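Local coordinates for ABC transporter binding protein AcbH (Actinoplanes, PDB 3OO8), which binds beta-D-galactopyranose, its exclusive preferred substrate, as the extracellular solute-binding component of a bacterial ABC transporter, at residues K148-F151 / G155-V158. The protein carries 2 engineered substitutions. Numbering follows the deposited sequence.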
loop_
_atom_site.group_PDB
_atom_site.type_symbol
_atom_site.label_atom_id
_atom_site.label_comp_id
_atom_site.label_asym_id
_atom_site.label_seq_id
_atom_site.Cartn_x
_atom_site.Cartn_y
_atom_site.Cartn_z
ATOM N N LYS A 148 -20.039 -12.264 3.463
ATOM C CA LYS A 148 -21.331 -11.856 2.887
ATOM C C LYS A 148 -22.499 -12.602 3.516
ATOM O O LYS A 148 -23.527 -11.995 3.848
ATOM C CB LYS A 148 -21.348 -12.095 1.388
ATOM C CG LYS A 148 -20.500 -11.078 0.632
ATOM C CD LYS A 148 -20.448 -11.398 -0.861
ATOM C CE LYS A 148 -19.649 -12.628 -1.141
ATOM N NZ LYS A 148 -19.413 -12.765 -2.617
ATOM N N SER A 149 -22.321 -13.912 3.662
ATOM C CA SER A 149 -23.368 -14.734 4.276
ATOM C C SER A 149 -23.772 -14.272 5.684
ATOM O O SER A 149 -24.955 -14.363 6.071
ATOM C CB SER A 149 -22.946 -16.208 4.265
ATOM O OG SER A 149 -21.904 -16.455 5.200
ATOM N N VAL A 150 -22.805 -13.773 6.458
ATOM C CA VAL A 150 -23.083 -13.291 7.806
ATOM C C VAL A 150 -23.868 -11.979 7.764
ATOM O O VAL A 150 -24.872 -11.803 8.463
ATOM C CB VAL A 150 -21.781 -13.117 8.628
ATOM C CG1 VAL A 150 -22.038 -12.430 9.985
ATOM C CG2 VAL A 150 -21.026 -14.435 8.777
ATOM N N PHE A 151 -23.408 -11.032 6.942
ATOM C CA PHE A 151 -24.125 -9.787 6.822
ATOM C C PHE A 151 -25.557 -10.050 6.317
ATOM O O PHE A 151 -26.505 -9.443 6.803
ATOM C CB PHE A 151 -23.367 -8.846 5.858
ATOM C CG PHE A 151 -22.328 -7.988 6.527
ATOM C CD1 PHE A 151 -21.372 -8.535 7.362
ATOM C CD2 PHE A 151 -22.291 -6.612 6.281
ATOM C CE1 PHE A 151 -20.428 -7.731 7.991
ATOM C CE2 PHE A 151 -21.343 -5.785 6.917
ATOM C CZ PHE A 151 -20.397 -6.349 7.744
ATOM N N GLY A 155 -28.684 -9.348 9.074
ATOM C CA GLY A 155 -29.212 -8.046 8.700
ATOM C C GLY A 155 -28.234 -6.894 8.905
ATOM O O GLY A 155 -28.639 -5.822 9.344
ATOM N N TYR A 156 -26.957 -7.125 8.601
ATOM C CA TYR A 156 -25.932 -6.077 8.686
ATOM C C TYR A 156 -25.804 -5.402 7.330
ATOM O O TYR A 156 -25.689 -6.091 6.305
ATOM C CB TYR A 156 -24.568 -6.669 9.031
ATOM C CG TYR A 156 -24.498 -7.401 10.361
ATOM C CD1 TYR A 156 -25.336 -7.037 11.406
ATOM C CD2 TYR A 156 -23.516 -8.344 10.597
ATOM C CE1 TYR A 156 -25.267 -7.677 12.628
ATOM C CE2 TYR A 156 -23.431 -9.005 11.825
ATOM C CZ TYR A 156 -24.306 -8.643 12.831
ATOM O OH TYR A 156 -24.249 -9.255 14.070
ATOM N N GLU A 157 -25.847 -4.076 7.343
ATOM C CA GLU A 157 -25.671 -3.267 6.126
ATOM C C GLU A 157 -24.259 -2.687 6.098
ATOM O O GLU A 157 -23.672 -2.384 7.134
ATOM C CB GLU A 157 -26.686 -2.117 6.083
ATOM C CG GLU A 157 -28.146 -2.553 6.156
ATOM C CD GLU A 157 -28.578 -3.435 4.993
ATOM O OE1 GLU A 157 -27.988 -3.351 3.895
ATOM O OE2 GLU A 157 -29.531 -4.224 5.168
ATOM N N VAL A 158 -23.703 -2.582 4.893
ATOM C CA VAL A 158 -22.396 -1.942 4.689
ATOM C C VAL A 158 -22.463 -0.472 5.097
ATOM O O VAL A 158 -23.298 0.278 4.580
ATOM C CB VAL A 158 -21.942 -2.081 3.220
ATOM C CG1 VAL A 158 -20.713 -1.183 2.989
ATOM C CG2 VAL A 158 -21.646 -3.536 2.900
#
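F151 and Y156 meet across the C-terminal end of helix 148-154, where the chain makes the turn known as a Schellman motif. G155, the first residue to leave the helix, takes the positive phi (67°) of this turn. The hallmark of the motif is the 6→1 hydrogen bond: Y156 N reaches back to F151 O at 3.0 Å, with a bent N-H...O angle of 149°. The two side chains beyond this bond add the hydrophobic half of the motif. Y156 CB lies over one face of the F151 ring, 3.8 Å from the ring centroid, in a CH-pi contact displaced toward the rim. The phenol ring then presents its edge to the same F151 ring, giving a T-shaped pair with planes at 87° and Y156 CD2 3.9 Å from F151 CD1. V150 takes part through CG1, which touches Y156 CE2 at 4.1 Å. Outside the turn, M172 of helix 162-174 packs on both aromatic residues, while Y156 OH hydrogen-bonds to D175. The 6→1 bond and the perpendicular aromatic pair thus act together at this helix end, and both aromatic side chains carry the apolar packing onto M172 of the next helix.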